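PDB 2POR: porin from Rhodobacter capsulatus, which forms outer-membrane channels, one per subunit of a homotrimer, that let small hydrophilic solutes up to about 0.6 kDa diffuse passively. Local coordinates for residues F240-L252 against V260-G272. Sequence-based numbering, arbitrary orientation.
Sequences FGATTVGGYVQVL and VTYYGLGASYDLG. With C8E ((hydroxyethyloxy)tri(ethyloxy)octane), chain H.
Y248 lays its ring flat over G264, its hydrogen-bonded partner. From CB the chain turns between the backbone N and the carbonyl carbon (chi1 63°), which swings the ring over the second strand. CD1 and CE1 then meet Y263 CA, CE1 at 3.6 Å; CD2 lies near G264 O, CE2 meets G264 CA at 3.7 Å, and CZ lies near G264 N, which one ring face covers. At the tip, OH is hydrogen-bonded to a water, 2.8 Å away; this water donates to Y263 O. Any side chain at G264 would run into CE2. An alanine in place of Y248 is likely to uncover the G264 backbone and leave that water without its hydroxyl partner.

On the same face Q250 packs CB over the Y262 ring, a CH-pi contact 3.8 Å from the centroid, with amide and ring planes 38° apart. Its amide reaches Y200, G99 and the calcium ligand D101.

The detergent C8E runs along the V249, T261 and Y263 face, as expected of a lipid-facing surface: V249 CG1 lies 3.6 Å from C8E C11, and C8E O21 sits over the Y263 ring. Between the two faces, paired backbone bonds repeat from T244–S268 to L252–V260, G264 N to Y248 O being weak. This is an antiparallel beta hairpin in the 16-stranded porin barrel, its Y248 and Q250 end turned inward against L86.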
# COMPACT_ATOMS: atom_id res chain seq x y z
N PHE A 240 -12.17 -37.04 3.16
CA PHE A 240 -11.68 -38.42 3.07
C PHE A 240 -10.22 -38.38 2.58
O PHE A 240 -9.90 -38.25 1.38
CB PHE A 240 -12.47 -39.29 2.07
CG PHE A 240 -13.58 -38.61 1.28
CD1 PHE A 240 -14.80 -38.36 1.90
CD2 PHE A 240 -13.36 -38.27 -0.04
CE1 PHE A 240 -15.82 -37.76 1.18
CE2 PHE A 240 -14.39 -37.67 -0.75
CZ PHE A 240 -15.60 -37.42 -0.13
N GLY A 241 -9.30 -38.45 3.54
CA GLY A 241 -7.89 -38.42 3.22
C GLY A 241 -7.44 -36.99 2.93
O GLY A 241 -7.56 -36.08 3.76
N ALA A 242 -6.88 -36.82 1.73
CA ALA A 242 -6.44 -35.52 1.26
C ALA A 242 -7.59 -34.75 0.56
O ALA A 242 -7.40 -33.58 0.26
CB ALA A 242 -5.29 -35.73 0.29
N THR A 243 -8.76 -35.36 0.31
CA THR A 243 -9.86 -34.81 -0.45
C THR A 243 -10.99 -34.29 0.38
O THR A 243 -11.56 -35.05 1.18
CB THR A 243 -10.46 -35.85 -1.40
OG1 THR A 243 -9.36 -36.38 -2.14
CG2 THR A 243 -11.45 -35.28 -2.40
N THR A 244 -11.33 -33.02 0.22
CA THR A 244 -12.56 -32.51 0.81
C THR A 244 -13.50 -32.25 -0.37
O THR A 244 -13.06 -31.84 -1.46
CB THR A 244 -12.28 -31.26 1.54
OG1 THR A 244 -11.32 -31.63 2.54
CG2 THR A 244 -13.54 -30.60 2.09
N VAL A 245 -14.77 -32.58 -0.16
CA VAL A 245 -15.85 -32.40 -1.13
C VAL A 245 -16.95 -31.72 -0.34
O VAL A 245 -17.13 -32.01 0.85
CB VAL A 245 -16.34 -33.76 -1.68
CG1 VAL A 245 -17.56 -33.60 -2.57
CG2 VAL A 245 -15.26 -34.32 -2.58
N GLY A 246 -17.62 -30.74 -0.95
CA GLY A 246 -18.67 -30.03 -0.25
C GLY A 246 -19.53 -29.14 -1.16
O GLY A 246 -19.17 -28.91 -2.32
N GLY A 247 -20.62 -28.62 -0.62
CA GLY A 247 -21.49 -27.77 -1.40
C GLY A 247 -22.46 -27.09 -0.49
O GLY A 247 -22.49 -27.41 0.71
N TYR A 248 -23.28 -26.19 -1.03
CA TYR A 248 -24.23 -25.46 -0.22
C TYR A 248 -25.43 -25.11 -1.11
O TYR A 248 -25.30 -25.14 -2.35
CB TYR A 248 -23.60 -24.16 0.33
CG TYR A 248 -23.19 -23.15 -0.75
CD1 TYR A 248 -24.15 -22.26 -1.22
CD2 TYR A 248 -21.93 -23.15 -1.33
CE1 TYR A 248 -23.84 -21.39 -2.25
CE2 TYR A 248 -21.62 -22.27 -2.37
CZ TYR A 248 -22.59 -21.38 -2.84
OH TYR A 248 -22.36 -20.47 -3.88
N VAL A 249 -26.56 -24.74 -0.51
CA VAL A 249 -27.67 -24.19 -1.29
C VAL A 249 -28.33 -23.19 -0.36
O VAL A 249 -28.42 -23.38 0.86
CB VAL A 249 -28.65 -25.32 -1.76
CG1 VAL A 249 -29.34 -26.00 -0.59
CG2 VAL A 249 -29.69 -24.70 -2.68
N GLN A 250 -28.69 -22.03 -0.91
CA GLN A 250 -29.29 -20.99 -0.12
C GLN A 250 -30.45 -20.45 -0.95
O GLN A 250 -30.43 -20.55 -2.19
CB GLN A 250 -28.37 -19.81 0.12
CG GLN A 250 -26.99 -20.16 0.55
CD GLN A 250 -26.34 -18.98 1.20
OE1 GLN A 250 -26.86 -18.41 2.14
NE2 GLN A 250 -25.18 -18.52 0.76
N VAL A 251 -31.47 -19.94 -0.27
CA VAL A 251 -32.50 -19.22 -0.99
C VAL A 251 -32.77 -17.96 -0.22
O VAL A 251 -32.70 -17.85 1.02
CB VAL A 251 -33.85 -20.04 -1.25
CG1 VAL A 251 -33.66 -21.48 -0.90
CG2 VAL A 251 -35.02 -19.41 -0.58
N LEU A 252 -33.01 -16.95 -1.06
CA LEU A 252 -33.36 -15.64 -0.56
C LEU A 252 -34.71 -15.35 -1.20
O LEU A 252 -34.83 -15.51 -2.42
CB LEU A 252 -32.33 -14.65 -1.00
CG LEU A 252 -32.61 -13.19 -0.72
CD1 LEU A 252 -32.80 -12.91 0.76
CD2 LEU A 252 -31.46 -12.43 -1.36
N VAL A 260 -34.54 -16.20 -5.13
CA VAL A 260 -33.48 -16.81 -5.89
C VAL A 260 -32.97 -17.97 -5.01
O VAL A 260 -33.04 -17.91 -3.78
CB VAL A 260 -32.38 -15.72 -6.19
CG1 VAL A 260 -31.80 -15.10 -4.91
CG2 VAL A 260 -31.32 -16.38 -7.05
N THR A 261 -32.58 -19.04 -5.69
CA THR A 261 -31.90 -20.17 -5.09
C THR A 261 -30.53 -20.19 -5.78
O THR A 261 -30.43 -20.14 -7.01
CB THR A 261 -32.67 -21.49 -5.37
OG1 THR A 261 -33.91 -21.36 -4.65
CG2 THR A 261 -31.87 -22.75 -4.97
N TYR A 262 -29.47 -20.23 -4.98
CA TYR A 262 -28.11 -20.18 -5.48
C TYR A 262 -27.33 -21.27 -4.73
O TYR A 262 -27.66 -21.63 -3.59
CB TYR A 262 -27.53 -18.77 -5.25
CG TYR A 262 -27.72 -18.05 -3.91
CD1 TYR A 262 -28.96 -17.61 -3.43
CD2 TYR A 262 -26.59 -17.75 -3.16
CE1 TYR A 262 -29.06 -16.89 -2.24
CE2 TYR A 262 -26.68 -17.02 -1.97
CZ TYR A 262 -27.91 -16.59 -1.52
OH TYR A 262 -27.95 -15.85 -0.37
N TYR A 263 -26.39 -21.86 -5.41
CA TYR A 263 -25.73 -23.02 -4.86
C TYR A 263 -24.33 -23.19 -5.47
O TYR A 263 -23.98 -22.57 -6.47
CB TYR A 263 -26.65 -24.24 -5.11
CG TYR A 263 -26.77 -24.54 -6.59
CD1 TYR A 263 -25.78 -25.32 -7.15
CD2 TYR A 263 -27.79 -23.95 -7.33
CE1 TYR A 263 -25.74 -25.53 -8.50
CE2 TYR A 263 -27.75 -24.15 -8.69
CZ TYR A 263 -26.72 -24.93 -9.25
OH TYR A 263 -26.61 -25.08 -10.63
N GLY A 264 -23.52 -24.09 -4.94
CA GLY A 264 -22.18 -24.35 -5.42
C GLY A 264 -21.72 -25.69 -4.86
O GLY A 264 -22.23 -26.19 -3.85
N LEU A 265 -20.76 -26.24 -5.57
CA LEU A 265 -20.24 -27.57 -5.33
C LEU A 265 -18.75 -27.49 -5.68
O LEU A 265 -18.37 -27.03 -6.79
CB LEU A 265 -20.95 -28.57 -6.27
CG LEU A 265 -21.55 -29.88 -5.81
CD1 LEU A 265 -20.51 -30.74 -5.08
CD2 LEU A 265 -22.74 -29.56 -4.91
N GLY A 266 -17.87 -27.91 -4.78
CA GLY A 266 -16.45 -27.91 -5.10
C GLY A 266 -15.66 -28.95 -4.32
O GLY A 266 -16.16 -29.59 -3.39
N ALA A 267 -14.40 -29.07 -4.69
CA ALA A 267 -13.53 -30.00 -4.02
C ALA A 267 -12.15 -29.41 -3.87
O ALA A 267 -11.78 -28.52 -4.63
CB ALA A 267 -13.35 -31.26 -4.83
N SER A 268 -11.41 -29.94 -2.91
CA SER A 268 -10.00 -29.63 -2.82
C SER A 268 -9.22 -30.88 -2.50
O SER A 268 -9.73 -31.81 -1.89
CB SER A 268 -9.74 -28.57 -1.74
OG SER A 268 -10.56 -28.67 -0.60
N TYR A 269 -7.97 -30.85 -2.90
CA TYR A 269 -7.07 -31.92 -2.68
C TYR A 269 -5.84 -31.33 -2.02
O TYR A 269 -5.13 -30.51 -2.61
CB TYR A 269 -6.75 -32.51 -4.02
CG TYR A 269 -5.86 -33.70 -3.82
CD1 TYR A 269 -6.42 -34.91 -3.47
CD2 TYR A 269 -4.50 -33.55 -3.93
CE1 TYR A 269 -5.60 -35.99 -3.22
CE2 TYR A 269 -3.67 -34.62 -3.67
CZ TYR A 269 -4.22 -35.84 -3.31
OH TYR A 269 -3.38 -36.91 -3.05
N ASP A 270 -5.51 -31.77 -0.83
CA ASP A 270 -4.37 -31.23 -0.12
C ASP A 270 -3.05 -31.85 -0.61
O ASP A 270 -2.89 -33.07 -0.58
CB ASP A 270 -4.62 -31.50 1.36
CG ASP A 270 -3.68 -30.82 2.35
OD1 ASP A 270 -2.67 -30.28 1.93
OD2 ASP A 270 -3.98 -30.80 3.55
N LEU A 271 -2.09 -31.05 -1.06
CA LEU A 271 -0.78 -31.51 -1.50
C LEU A 271 0.22 -31.47 -0.34
O LEU A 271 1.38 -31.83 -0.50
CB LEU A 271 -0.22 -30.63 -2.59
CG LEU A 271 -1.00 -30.46 -3.90
CD1 LEU A 271 -0.28 -29.49 -4.83
CD2 LEU A 271 -1.14 -31.78 -4.56
N GLY A 272 -0.16 -30.94 0.80
CA GLY A 272 0.68 -30.76 1.95
C GLY A 272 1.53 -29.51 1.87
O GLY A 272 1.67 -28.89 0.81
C1 C8E H . -32.38 -23.61 12.41
C2 C8E H . -31.94 -24.12 11.04
C3 C8E H . -33.09 -24.44 10.11
C4 C8E H . -32.61 -24.58 8.65
C5 C8E H . -33.68 -25.12 7.69
C6 C8E H . -33.42 -24.96 6.19
C7 C8E H . -32.30 -25.81 5.60
C8 C8E H . -32.67 -26.26 4.19
O9 C8E H . -32.93 -25.32 3.12
C10 C8E H . -32.18 -25.61 1.91
C11 C8E H . -32.64 -25.20 0.49
O12 C8E H . -33.83 -25.71 -0.14
C13 C8E H . -33.61 -26.87 -0.96
C14 C8E H . -34.26 -26.93 -2.36
O15 C8E H . -33.76 -26.19 -3.49
C16 C8E H . -33.46 -27.06 -4.61
C17 C8E H . -32.96 -26.60 -6.02
O18 C8E H . -31.62 -26.09 -6.29
C19 C8E H . -30.77 -26.95 -7.07
C20 C8E H . -29.65 -27.68 -6.35
O21 C8E H . -28.84 -28.42 -7.25
O HOH W 1 -23.74 -19.43 -6.06